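PDB 4TLV: ADP-ribosylating toxin CARDS from Mycoplasma pneumoniae, which transfers ADP-ribose from NAD(+) to multiple target proteins in vitro as a mono-ADP-ribosylating toxin and causes vacuolation of mammalian cells. Local coordinates for residues 315-318 with 322-325; 364-369 with 430-435; 95-100 with 120-125; 262-267 with 438-443. One frame throughout, in Å; residues are numbered along the deposited sequence.

Interaction 1. Residues 315-318 with 322-325; sequences FFWD and RICL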
loop_
_atom_site.group_PDB
_atom_site.type_symbol
_atom_site.label_atom_id
_atom_site.label_comp_id
_atom_site.label_asym_id
_atom_site.label_seq_id
_atom_site.Cartn_x
_atom_site.Cartn_y
_atom_site.Cartn_z
ATOM N N PHE A 315 3.014 5.973 18.334
ATOM C CA PHE A 315 3.164 5.657 16.917
ATOM C C PHE A 315 2.905 4.179 16.673
ATOM O O PHE A 315 2.982 3.368 17.595
ATOM C CB PHE A 315 4.574 5.996 16.409
ATOM C CG PHE A 315 4.933 7.460 16.541
ATOM C CD1 PHE A 315 5.384 7.960 17.755
ATOM C CD2 PHE A 315 4.813 8.321 15.467
ATOM C CE1 PHE A 315 5.712 9.298 17.901
ATOM C CE2 PHE A 315 5.138 9.674 15.600
ATOM C CZ PHE A 315 5.590 10.160 16.827
ATOM N N PHE A 316 2.591 3.840 15.426
ATOM C CA PHE A 316 2.543 2.446 15.018
ATOM C C PHE A 316 3.102 2.296 13.616
ATOM O O PHE A 316 3.100 3.245 12.828
ATOM C CB PHE A 316 1.117 1.875 15.124
ATOM C CG PHE A 316 0.103 2.570 14.253
ATOM C CD1 PHE A 316 -0.069 2.182 12.929
ATOM C CD2 PHE A 316 -0.727 3.555 14.774
ATOM C CE1 PHE A 316 -1.024 2.803 12.122
ATOM C CE2 PHE A 316 -1.693 4.178 13.976
ATOM C CZ PHE A 316 -1.827 3.804 12.642
ATOM N N TRP A 317 3.589 1.098 13.314
ATOM C CA TRP A 317 4.144 0.783 12.012
ATOM C C TRP A 317 3.104 -0.125 11.357
ATOM O O TRP A 317 2.751 -1.160 11.925
ATOM C CB TRP A 317 5.475 0.055 12.208
ATOM C CG TRP A 317 6.256 -0.264 10.949
ATOM C CD1 TRP A 317 6.357 0.498 9.821
ATOM C CD2 TRP A 317 7.060 -1.418 10.730
ATOM N NE1 TRP A 317 7.161 -0.137 8.888
ATOM C CE2 TRP A 317 7.616 -1.308 9.436
ATOM C CE3 TRP A 317 7.369 -2.546 11.506
ATOM C CZ2 TRP A 317 8.441 -2.293 8.891
ATOM C CZ3 TRP A 317 8.199 -3.509 10.974
ATOM C CH2 TRP A 317 8.724 -3.380 9.674
ATOM N N ASP A 318 2.599 0.268 10.189
ATOM C CA ASP A 318 1.518 -0.488 9.534
ATOM C C ASP A 318 1.980 -1.332 8.336
ATOM O O ASP A 318 3.153 -1.336 7.980
ATOM C CB ASP A 318 0.334 0.434 9.155
ATOM C CG ASP A 318 0.635 1.347 7.953
ATOM O OD1 ASP A 318 1.556 1.069 7.155
ATOM O OD2 ASP A 318 -0.085 2.353 7.796
ATOM N N ARG A 322 4.262 2.215 6.898
ATOM C CA ARG A 322 4.261 3.591 7.368
ATOM C C ARG A 322 4.367 3.630 8.876
ATOM O O ARG A 322 3.830 2.770 9.570
ATOM C CB ARG A 322 2.986 4.311 6.937
ATOM C CG ARG A 322 2.714 4.241 5.421
ATOM C CD ARG A 322 1.367 4.920 5.094
ATOM N NE ARG A 322 0.237 4.191 5.658
ATOM C CZ ARG A 322 -1.031 4.413 5.314
ATOM N NH1 ARG A 322 -1.313 5.341 4.407
ATOM N NH2 ARG A 322 -2.026 3.735 5.900
ATOM N N ILE A 323 5.068 4.627 9.388
ATOM C CA ILE A 323 5.047 4.869 10.826
ATOM C C ILE A 323 4.095 6.037 11.067
ATOM O O ILE A 323 4.397 7.173 10.691
ATOM C CB ILE A 323 6.465 5.222 11.347
ATOM C CG1 ILE A 323 7.433 4.081 11.038
ATOM C CG2 ILE A 323 6.426 5.527 12.843
ATOM C CD1 ILE A 323 8.919 4.481 11.143
ATOM N N CYS A 324 2.936 5.759 11.664
ATOM C CA CYS A 324 1.872 6.751 11.784
ATOM C C CYS A 324 1.672 7.193 13.224
ATOM O O CYS A 324 1.817 6.383 14.148
ATOM C CB CYS A 324 0.535 6.175 11.314
ATOM S SG CYS A 324 0.510 5.420 9.690
ATOM N N LEU A 325 1.304 8.464 13.406
ATOM C CA LEU A 325 0.831 8.962 14.697
ATOM C C LEU A 325 -0.515 8.320 14.972
ATOM O O LEU A 325 -1.318 8.160 14.057
ATOM C CB LEU A 325 0.615 10.471 14.662
ATOM C CG LEU A 325 1.672 11.403 15.228
ATOM C CD1 LEU A 325 1.158 12.860 15.194
ATOM C CD2 LEU A 325 2.067 10.990 16.649
#
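A short antiparallel beta hairpin of the D2 beta-trefoil domain pairs residues 315-318 with 322-325. Phe316 and Cys324 form a hydrogen-bonded pair: Phe316 N donates to Cys324 O at 2.9 Å, and Cys324 N donates to Phe316 O at 2.8 Å. Phe315-Leu325 and Trp317-Ile323 are the non-hydrogen-bonded pairs on either side of it. Near the turn, Asp318 N donates to Arg322 O.

The carboxylate of Asp318 ties the turn together. Its OD1 accepts from Arg322 N, which arrives from above the carboxylate plane. Its OD2 takes both NE and NH2 of Arg322 in a side-on salt bridge, with NE at 2.8 Å on the syn lone pair. Both bonds lie close to the guanidinium plane, yet the two flat groups are turned 43° apart. Asp318 CG sits between the backbone N and the carbonyl carbon (chi1 73°), which swings the carboxylate to Arg322.

Two rings work on opposite faces of the hairpin. Leu325 CD2 lies over one face of the Phe315 ring, 3.9 Å from its centroid, in a CH-pi contact. On the other face of the hairpin, Cys324 CB lies over the Phe316 ring toward its rim, a second CH-pi contact, with CZ of Phe316 3.6 Å from CB of Cys324. Cys324 SG stands oblique to that same ring.

Arg322 NH2 has a second partner in Thr439 O. Strand 335-340 packs on Phe315, Arg322, Ile323 and Cys324, and strand 364-368 lies against Trp317 and Ile323. Phe315 also reaches strand 287-293.

Interaction 2. Residues 364-369 with 430-435; sequences WKMTPQ and QFVTMR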
loop_
_atom_site.group_PDB
_atom_site.type_symbol
_atom_site.label_atom_id
_atom_site.label_comp_id
_atom_site.label_asym_id
_atom_site.label_seq_id
_atom_site.Cartn_x
_atom_site.Cartn_y
_atom_site.Cartn_z
ATOM N N TRP A 364 9.110 2.402 5.547
ATOM C CA TRP A 364 10.238 2.136 6.446
ATOM C C TRP A 364 10.389 0.641 6.672
ATOM O O TRP A 364 9.399 -0.088 6.652
ATOM C CB TRP A 364 9.988 2.795 7.804
ATOM C CG TRP A 364 9.783 4.286 7.701
ATOM C CD1 TRP A 364 8.585 4.956 7.592
ATOM C CD2 TRP A 364 10.806 5.285 7.675
ATOM N NE1 TRP A 364 8.813 6.305 7.504
ATOM C CE2 TRP A 364 10.167 6.537 7.563
ATOM C CE3 TRP A 364 12.210 5.243 7.754
ATOM C CZ2 TRP A 364 10.882 7.748 7.512
ATOM C CZ3 TRP A 364 12.923 6.456 7.719
ATOM C CH2 TRP A 364 12.256 7.683 7.602
ATOM N N LYS A 365 11.621 0.190 6.879
ATOM C CA LYS A 365 11.889 -1.207 7.232
ATOM C C LYS A 365 12.498 -1.187 8.614
ATOM O O LYS A 365 13.197 -0.235 8.961
ATOM C CB LYS A 365 12.919 -1.831 6.279
ATOM C CG LYS A 365 12.423 -2.205 4.891
ATOM C CD LYS A 365 13.633 -2.529 3.980
ATOM C CE LYS A 365 14.618 -1.357 4.003
ATOM N NZ LYS A 365 15.794 -1.501 3.095
ATOM N N MET A 366 12.241 -2.226 9.405
ATOM C CA MET A 366 12.845 -2.341 10.728
ATOM C C MET A 366 13.515 -3.697 10.862
ATOM O O MET A 366 12.851 -4.731 10.859
ATOM C CB MET A 366 11.802 -2.157 11.812
ATOM C CG MET A 366 11.079 -0.815 11.693
ATOM S SD MET A 366 10.206 -0.426 13.186
ATOM C CE MET A 366 9.275 1.009 12.644
ATOM N N THR A 367 14.832 -3.694 10.981
ATOM C CA THR A 367 15.572 -4.951 10.883
ATOM C C THR A 367 16.409 -5.203 12.141
ATOM O O THR A 367 17.181 -4.341 12.559
ATOM C CB THR A 367 16.474 -4.950 9.634
ATOM O OG1 THR A 367 17.461 -3.929 9.768
ATOM C CG2 THR A 367 15.664 -4.634 8.400
ATOM N N PRO A 368 16.254 -6.392 12.748
ATOM C CA PRO A 368 16.914 -6.679 14.029
ATOM C C PRO A 368 18.414 -6.711 13.796
ATOM O O PRO A 368 18.832 -7.248 12.785
ATOM C CB PRO A 368 16.415 -8.088 14.394
ATOM C CG PRO A 368 15.480 -8.508 13.310
ATOM C CD PRO A 368 15.622 -7.578 12.156
ATOM N N GLN A 369 19.202 -6.129 14.687
ATOM C CA GLN A 369 20.648 -6.055 14.472
ATOM C C GLN A 369 21.444 -6.992 15.392
ATOM O O GLN A 369 22.611 -7.279 15.135
ATOM C CB GLN A 369 21.142 -4.613 14.627
ATOM C CG GLN A 369 20.537 -3.661 13.596
ATOM C CD GLN A 369 20.916 -4.016 12.179
ATOM O OE1 GLN A 369 20.077 -4.443 11.372
ATOM N NE2 GLN A 369 22.191 -3.852 11.862
ATOM N N GLN A 430 5.628 -5.006 20.011
ATOM C CA GLN A 430 4.782 -5.005 18.813
ATOM C C GLN A 430 5.042 -3.806 17.905
ATOM O O GLN A 430 4.696 -3.832 16.731
ATOM C CB GLN A 430 3.290 -5.134 19.150
ATOM C CG GLN A 430 2.670 -3.884 19.739
ATOM C CD GLN A 430 1.210 -4.103 20.036
ATOM O OE1 GLN A 430 0.350 -3.356 19.359
ATOM N NE2 GLN A 430 0.856 -4.965 20.854
ATOM N N PHE A 431 5.691 -2.768 18.420
ATOM C CA PHE A 431 5.999 -1.647 17.545
ATOM C C PHE A 431 6.773 -2.078 16.301
ATOM O O PHE A 431 6.522 -1.587 15.197
ATOM C CB PHE A 431 6.760 -0.511 18.244
ATOM C CG PHE A 431 7.016 0.643 17.326
ATOM C CD1 PHE A 431 5.970 1.439 16.912
ATOM C CD2 PHE A 431 8.281 0.885 16.815
ATOM C CE1 PHE A 431 6.192 2.494 16.022
ATOM C CE2 PHE A 431 8.496 1.934 15.948
ATOM C CZ PHE A 431 7.442 2.731 15.548
ATOM N N VAL A 432 7.712 -3.010 16.464
ATOM C CA VAL A 432 8.562 -3.405 15.350
ATOM C C VAL A 432 7.960 -4.522 14.491
ATOM O O VAL A 432 8.683 -5.311 13.873
ATOM C CB VAL A 432 9.994 -3.751 15.823
ATOM C CG1 VAL A 432 10.624 -2.512 16.484
ATOM C CG2 VAL A 432 9.973 -4.932 16.782
ATOM N N THR A 433 6.626 -4.550 14.436
ATOM C CA THR A 433 5.875 -5.432 13.561
ATOM C C THR A 433 4.828 -4.585 12.830
ATOM O O THR A 433 4.483 -3.513 13.278
ATOM C CB THR A 433 5.153 -6.539 14.353
ATOM O OG1 THR A 433 4.157 -5.955 15.189
ATOM C CG2 THR A 433 6.160 -7.311 15.237
ATOM N N MET A 434 4.317 -5.075 11.710
ATOM C CA MET A 434 3.415 -4.276 10.891
ATOM C C MET A 434 1.952 -4.621 11.165
ATOM O O MET A 434 1.492 -5.708 10.833
ATOM C CB MET A 434 3.767 -4.460 9.403
ATOM C CG MET A 434 5.060 -3.782 9.002
ATOM S SD MET A 434 5.611 -4.304 7.374
ATOM C CE MET A 434 6.608 -5.693 7.797
ATOM N N ARG A 435 1.227 -3.678 11.762
ATOM C CA ARG A 435 -0.160 -3.900 12.157
ATOM C C ARG A 435 -1.079 -3.483 11.010
ATOM O O ARG A 435 -0.649 -2.806 10.072
ATOM C CB ARG A 435 -0.506 -3.077 13.404
ATOM C CG ARG A 435 -0.601 -1.558 13.166
ATOM C CD ARG A 435 -1.364 -0.825 14.326
ATOM N NE ARG A 435 -0.692 -1.031 15.616
ATOM C CZ ARG A 435 -1.070 -0.488 16.772
ATOM N NH1 ARG A 435 -2.111 0.327 16.813
ATOM N NH2 ARG A 435 -0.376 -0.746 17.887
HETATM O O HOH W 1 11.039 -6.147 12.798
#
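Met366 points its thioether from strand 364-368 of the D2 beta trefoil into the loop at 430-435, where it meets Phe431 and Val432. The methionine chain and the Phe431 side chain cross at about a right angle. Met366 CE reaches the outer end of the ring and lies 3.5 Å from CE2 of Phe431, in an oblique position. The sulfur follows behind it. Met366 SD is 4.9 Å from the Phe431 ring centroid and 48° off the ring normal, an oblique Met-aromatic contact.

Torsions bring the two groups together. The Met366 chain is extended beyond CG (chi3 -171°), which carries the methyl to the ring. Phe431 has CG opposite its backbone N (chi1 -178°), and this turns the ring end toward Met366. Val432 meets the same thioether with its CG1 branch, 3.9 Å from Met366 SD.

A water bridges the two backbones beside this apolar group. It donates to Met366 O at 3.0 Å and to Val432 O at 2.7 Å. Ile420 of strand 415-421 packs on Met366, Phe431 and Val432 alike, and Trp317 touches Met366.

No direct hydrogen bond joins the two segments. Their side chains meet through dispersion and the sulfur-aromatic contact in a buried setting, while the water supplies protons to two carbonyls that could not bond to each other.

Interaction 3. Residues 95-100 with 120-125; sequences TGENLL and MGIRAL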
loop_
_atom_site.group_PDB
_atom_site.type_symbol
_atom_site.label_atom_id
_atom_site.label_comp_id
_atom_site.label_asym_id
_atom_site.label_seq_id
_atom_site.Cartn_x
_atom_site.Cartn_y
_atom_site.Cartn_z
ATOM N N THR A 95 -6.186 -4.373 -11.695
ATOM C CA THR A 95 -7.183 -5.239 -12.308
ATOM C C THR A 95 -8.555 -4.958 -11.684
ATOM O O THR A 95 -9.563 -4.837 -12.388
ATOM C CB THR A 95 -6.797 -6.741 -12.171
ATOM O OG1 THR A 95 -5.619 -7.000 -12.945
ATOM C CG2 THR A 95 -7.935 -7.657 -12.673
ATOM N N GLY A 96 -8.587 -4.832 -10.359
ATOM C CA GLY A 96 -9.820 -4.549 -9.644
ATOM C C GLY A 96 -10.391 -3.185 -9.989
ATOM O O GLY A 96 -11.594 -3.047 -10.171
ATOM N N GLU A 97 -9.540 -2.173 -10.096
ATOM C CA GLU A 97 -10.021 -0.835 -10.440
ATOM C C GLU A 97 -10.643 -0.783 -11.840
ATOM O O GLU A 97 -11.603 -0.045 -12.096
ATOM C CB GLU A 97 -8.888 0.181 -10.364
ATOM C CG GLU A 97 -8.361 0.408 -8.944
ATOM C CD GLU A 97 -9.457 0.804 -7.982
ATOM O OE1 GLU A 97 -10.035 1.913 -8.145
ATOM O OE2 GLU A 97 -9.749 0.008 -7.061
ATOM N N ASN A 98 -10.065 -1.544 -12.756
ATOM C CA ASN A 98 -10.585 -1.622 -14.109
ATOM C C ASN A 98 -11.982 -2.254 -14.087
ATOM O O ASN A 98 -12.914 -1.761 -14.737
ATOM C CB ASN A 98 -9.608 -2.399 -15.025
ATOM C CG ASN A 98 -10.014 -2.350 -16.488
ATOM O OD1 ASN A 98 -10.103 -1.278 -17.080
ATOM N ND2 ASN A 98 -10.278 -3.519 -17.074
ATOM N N LEU A 99 -12.131 -3.318 -13.313
ATOM C CA LEU A 99 -13.425 -3.986 -13.155
ATOM C C LEU A 99 -14.475 -3.062 -12.515
ATOM O O LEU A 99 -15.639 -3.059 -12.921
ATOM C CB LEU A 99 -13.274 -5.297 -12.370
ATOM C CG LEU A 99 -12.478 -6.401 -13.083
ATOM C CD1 LEU A 99 -12.418 -7.640 -12.233
ATOM C CD2 LEU A 99 -13.071 -6.727 -14.461
ATOM N N LEU A 100 -14.058 -2.256 -11.542
ATOM C CA LEU A 100 -14.961 -1.275 -10.945
ATOM C C LEU A 100 -15.452 -0.291 -12.010
ATOM O O LEU A 100 -16.649 -0.037 -12.130
ATOM C CB LEU A 100 -14.271 -0.512 -9.812
ATOM C CG LEU A 100 -15.137 0.626 -9.258
ATOM C CD1 LEU A 100 -16.369 0.083 -8.541
ATOM C CD2 LEU A 100 -14.273 1.498 -8.323
ATOM N N MET A 120 -18.239 -4.963 -2.839
ATOM C CA MET A 120 -17.754 -5.441 -1.548
ATOM C C MET A 120 -16.407 -6.128 -1.723
ATOM O O MET A 120 -15.503 -5.963 -0.901
ATOM C CB MET A 120 -18.728 -6.433 -0.919
ATOM C CG MET A 120 -20.037 -5.826 -0.447
ATOM S SD MET A 120 -21.169 -7.140 0.061
ATOM C CE MET A 120 -22.572 -6.147 0.586
ATOM N N GLY A 121 -16.281 -6.907 -2.788
ATOM C CA GLY A 121 -15.016 -7.548 -3.121
ATOM C C GLY A 121 -13.913 -6.531 -3.404
ATOM O O GLY A 121 -12.780 -6.672 -2.921
ATOM N N ILE A 122 -14.239 -5.513 -4.196
ATOM C CA ILE A 122 -13.282 -4.469 -4.537
ATOM C C ILE A 122 -12.877 -3.689 -3.280
ATOM O O ILE A 122 -11.715 -3.326 -3.117
ATOM C CB ILE A 122 -13.833 -3.497 -5.631
ATOM C CG1 ILE A 122 -14.054 -4.227 -6.969
ATOM C CG2 ILE A 122 -12.874 -2.330 -5.869
ATOM C CD1 ILE A 122 -12.845 -4.904 -7.486
ATOM N N ARG A 123 -13.829 -3.431 -2.388
ATOM C CA ARG A 123 -13.509 -2.730 -1.144
ATOM C C ARG A 123 -12.479 -3.509 -0.314
ATOM O O ARG A 123 -11.523 -2.932 0.222
ATOM C CB ARG A 123 -14.766 -2.481 -0.314
ATOM C CG ARG A 123 -14.500 -1.703 1.007
ATOM C CD ARG A 123 -15.834 -1.330 1.686
ATOM N NE ARG A 123 -15.715 -0.274 2.694
ATOM C CZ ARG A 123 -16.366 0.894 2.651
ATOM N NH1 ARG A 123 -17.195 1.181 1.644
ATOM N NH2 ARG A 123 -16.191 1.784 3.625
ATOM N N ALA A 124 -12.681 -4.820 -0.212
ATOM C CA ALA A 124 -11.717 -5.681 0.472
ATOM C C ALA A 124 -10.337 -5.638 -0.200
ATOM O O ALA A 124 -9.319 -5.534 0.484
ATOM C CB ALA A 124 -12.234 -7.099 0.548
ATOM N N LEU A 125 -10.306 -5.727 -1.527
ATOM C CA LEU A 125 -9.038 -5.660 -2.269
ATOM C C LEU A 125 -8.328 -4.319 -2.009
ATOM O O LEU A 125 -7.103 -4.264 -1.873
ATOM C CB LEU A 125 -9.301 -5.798 -3.765
ATOM C CG LEU A 125 -8.119 -5.620 -4.724
ATOM C CD1 LEU A 125 -7.023 -6.626 -4.369
ATOM C CD2 LEU A 125 -8.605 -5.822 -6.154
#
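Ile122 packs on Gly96 where two roughly antiparallel helices, 92-104 and 115-126, pass each other in the mono-ADP-ribosyltransferase domain. The axes of the two short segments come within 10.1 Å at an angle of 150°. Gly96 and Ile122 have the nearest CA atoms, 6.2 Å apart. The lack of a side chain at Gly96 lets two branched residues reach its backbone. Ile122 CD1 sits 3.5 Å from Gly96 O, and Leu125 CD2 lies 3.9 Å from Gly96 CA. Ile122 CG1 stands opposite the carbonyl carbon (chi1 -65°), and a further bend at chi2 (-56°) brings CD1 to the glycine.

Glu97 also borders the contact. Its carboxylate runs beside Ile122, with Glu97 OE2 4.1 Å from Ile122 CG2. Two arginines outside the segments hold this acid: OE1 forms a salt bridge with Arg126, and OE2 forms one with Arg93. The acid therefore connects the second helix to the start of its own. Around this contact, Phe36 of helix 35-40 touches Ile122. Gly96 O, besides meeting the isoleucine methyl, accepts the helical hydrogen bond from Leu100 N at 2.9 Å.

Interaction 4. Residues 262-267 with 438-443; sequences LPQYAS and STFFVD. With SO4 (sulfate ion), chain H.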
loop_
_atom_site.group_PDB
_atom_site.type_symbol
_atom_site.label_atom_id
_atom_site.label_comp_id
_atom_site.label_asym_id
_atom_site.label_seq_id
_atom_site.Cartn_x
_atom_site.Cartn_y
_atom_site.Cartn_z
ATOM N N LEU A 262 -17.933 -9.938 5.642
ATOM C CA LEU A 262 -16.474 -9.835 5.664
ATOM C C LEU A 262 -16.041 -8.603 6.465
ATOM O O LEU A 262 -16.408 -7.482 6.123
ATOM C CB LEU A 262 -15.965 -9.770 4.206
ATOM C CG LEU A 262 -14.488 -9.896 3.856
ATOM C CD1 LEU A 262 -13.866 -11.145 4.462
ATOM C CD2 LEU A 262 -14.344 -9.891 2.327
ATOM N N PRO A 263 -15.287 -8.807 7.560
ATOM C CA PRO A 263 -14.906 -7.656 8.395
ATOM C C PRO A 263 -13.642 -6.971 7.879
ATOM O O PRO A 263 -12.800 -7.616 7.266
ATOM C CB PRO A 263 -14.606 -8.303 9.752
ATOM C CG PRO A 263 -14.091 -9.671 9.387
ATOM C CD PRO A 263 -14.892 -10.090 8.172
ATOM N N GLN A 264 -13.505 -5.685 8.174
ATOM C CA GLN A 264 -12.299 -4.942 7.814
ATOM C C GLN A 264 -11.070 -5.468 8.568
ATOM O O GLN A 264 -9.972 -5.513 8.016
ATOM C CB GLN A 264 -12.488 -3.469 8.147
ATOM C CG GLN A 264 -11.255 -2.638 7.884
ATOM C CD GLN A 264 -11.598 -1.314 7.247
ATOM O OE1 GLN A 264 -12.168 -0.423 7.889
ATOM N NE2 GLN A 264 -11.266 -1.178 5.968
ATOM N N TYR A 265 -11.255 -5.843 9.831
ATOM C CA TYR A 265 -10.136 -6.336 10.651
ATOM C C TYR A 265 -10.342 -7.771 11.106
ATOM O O TYR A 265 -11.472 -8.210 11.276
ATOM C CB TYR A 265 -9.919 -5.426 11.869
ATOM C CG TYR A 265 -9.596 -4.025 11.453
ATOM C CD1 TYR A 265 -8.384 -3.729 10.854
ATOM C CD2 TYR A 265 -10.509 -2.998 11.628
ATOM C CE1 TYR A 265 -8.087 -2.447 10.434
ATOM C CE2 TYR A 265 -10.215 -1.701 11.214
ATOM C CZ TYR A 265 -9.000 -1.437 10.618
ATOM O OH TYR A 265 -8.688 -0.156 10.203
ATOM N N ALA A 266 -9.240 -8.491 11.317
ATOM C CA ALA A 266 -9.285 -9.837 11.890
ATOM C C ALA A 266 -9.396 -9.773 13.428
ATOM O O ALA A 266 -9.157 -8.710 14.021
ATOM C CB ALA A 266 -8.038 -10.610 11.472
ATOM N N SER A 267 -9.766 -10.895 14.065
ATOM C CA SER A 267 -9.914 -10.969 15.531
ATOM C C SER A 267 -8.676 -10.479 16.269
ATOM O O SER A 267 -8.779 -9.916 17.364
ATOM C CB SER A 267 -10.174 -12.420 15.990
ATOM O OG SER A 267 -11.375 -12.939 15.449
ATOM N N SER A 438 -5.096 1.856 9.272
ATOM C CA SER A 438 -6.316 2.507 9.761
ATOM C C SER A 438 -6.888 3.529 8.784
ATOM O O SER A 438 -8.057 3.902 8.898
ATOM C CB SER A 438 -6.074 3.170 11.115
ATOM O OG SER A 438 -5.257 4.313 10.964
ATOM N N THR A 439 -6.065 3.987 7.845
ATOM C CA THR A 439 -6.543 4.832 6.747
ATOM C C THR A 439 -5.965 4.376 5.422
ATOM O O THR A 439 -4.894 3.757 5.369
ATOM C CB THR A 439 -6.228 6.329 6.948
ATOM O OG1 THR A 439 -4.807 6.550 6.889
ATOM C CG2 THR A 439 -6.831 6.841 8.288
ATOM N N PHE A 440 -6.684 4.686 4.349
ATOM C CA PHE A 440 -6.359 4.138 3.037
ATOM C C PHE A 440 -6.409 5.218 1.959
ATOM O O PHE A 440 -7.143 5.107 0.978
ATOM C CB PHE A 440 -7.331 3.006 2.736
ATOM C CG PHE A 440 -7.355 1.953 3.807
ATOM C CD1 PHE A 440 -8.201 2.072 4.900
ATOM C CD2 PHE A 440 -6.515 0.861 3.736
ATOM C CE1 PHE A 440 -8.225 1.113 5.896
ATOM C CE2 PHE A 440 -6.530 -0.108 4.739
ATOM C CZ PHE A 440 -7.373 0.025 5.819
ATOM N N PHE A 441 -5.622 6.270 2.156
ATOM C CA PHE A 441 -5.575 7.389 1.216
ATOM C C PHE A 441 -4.509 7.164 0.152
ATOM O O PHE A 441 -3.376 6.795 0.476
ATOM C CB PHE A 441 -5.232 8.696 1.943
ATOM C CG PHE A 441 -6.097 8.984 3.142
ATOM C CD1 PHE A 441 -7.426 8.569 3.188
ATOM C CD2 PHE A 441 -5.583 9.713 4.209
ATOM C CE1 PHE A 441 -8.223 8.854 4.302
ATOM C CE2 PHE A 441 -6.373 10.014 5.318
ATOM C CZ PHE A 441 -7.693 9.582 5.359
ATOM N N VAL A 442 -4.870 7.387 -1.113
ATOM C CA VAL A 442 -3.898 7.359 -2.216
ATOM C C VAL A 442 -3.595 8.784 -2.647
ATOM O O VAL A 442 -4.517 9.589 -2.821
ATOM C CB VAL A 442 -4.435 6.612 -3.472
ATOM C CG1 VAL A 442 -3.358 6.575 -4.570
ATOM C CG2 VAL A 442 -4.881 5.206 -3.111
ATOM N N ASP A 443 -2.313 9.114 -2.770
ATOM C CA ASP A 443 -1.913 10.414 -3.322
ATOM C C ASP A 443 -2.108 10.356 -4.832
ATOM O O ASP A 443 -1.415 9.601 -5.519
ATOM C CB ASP A 443 -0.452 10.713 -2.968
ATOM C CG ASP A 443 -0.003 12.127 -3.391
ATOM O OD1 ASP A 443 -0.693 12.781 -4.195
ATOM O OD2 ASP A 443 1.060 12.577 -2.913
HETATM S S SO4 H . -11.466 -15.863 17.665
HETATM O O1 SO4 H . -10.695 -16.750 16.804
HETATM O O2 SO4 H . -12.303 -14.992 16.841
HETATM O O3 SO4 H . -10.547 -15.083 18.492
HETATM O O4 SO4 H . -12.331 -16.663 18.531
#
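Gln264 and Phe440 make the more enclosed part of a small contact between the loop at 262-267 and the D2-D3 boundary at 438-443. The loop belongs to the connection between strand 253-258 and the first D2 strand, 278-281, consistent with the linker that joins the transferase domain to D2. Gln264 NE2 lies 3.8 Å from CE1 of buried Phe440. It comes obliquely to the ring, and the amide and ring planes are only 18° apart. The side chains run past each other in opposite directions. CG of Gln264 lies opposite the backbone N (chi1 177°), and a bend at chi2 then takes the amide alongside the Phe440 ring. Thr127 and Lys478 also pack on Gln264.

The more open part is formed by Tyr265 and Ser438, both partly exposed. Here the Tyr265 OH is 3.6 Å from Ser438 CA. Its hydroxyl hydrogen-bonds to Ala437 O, just before the second segment. Gln264 CG lies over one face of the Tyr265 ring, off toward its rim, 3.6 Å above the plane.

Farther along the loop, exposed Ser267 donates from OG to sulfate O2 at 2.6 Å. Lys253 NZ holds the same sulfate.

No hydrogen bond or salt bridge joins the two segments themselves. The Gln264 amide packs obliquely against the Phe440 ring, and the Tyr265 hydroxyl against Ser438 CA; the tyrosine bond to Ala437 adds a polar tie next to them.

Interactions 1 and 2 lie together in the D2 trefoil, with centres about 10 Å apart. They touch directly: Trp317 O is 2.9 Å from Arg435 N, a probable hydrogen bond. Interaction 4 lies about 14 Å from interaction 1, centre to centre, and Phe316 CZ packs 3.9 Å from Ser438 OG. Both interactions 1 and 2 are nested inside the chain loop that interaction 4 closes. Interaction 3 belongs to the transferase domain, its centre about 26 Å from that of interaction 1. Its Ala124 CB lies 3.9 Å from Leu262 CD2. Interaction 4, at the D2-D3 boundary, thus touches both the D2 hairpin and a transferase helix. Its sulfate, at Ser267, probably came from the crystallisation liquor.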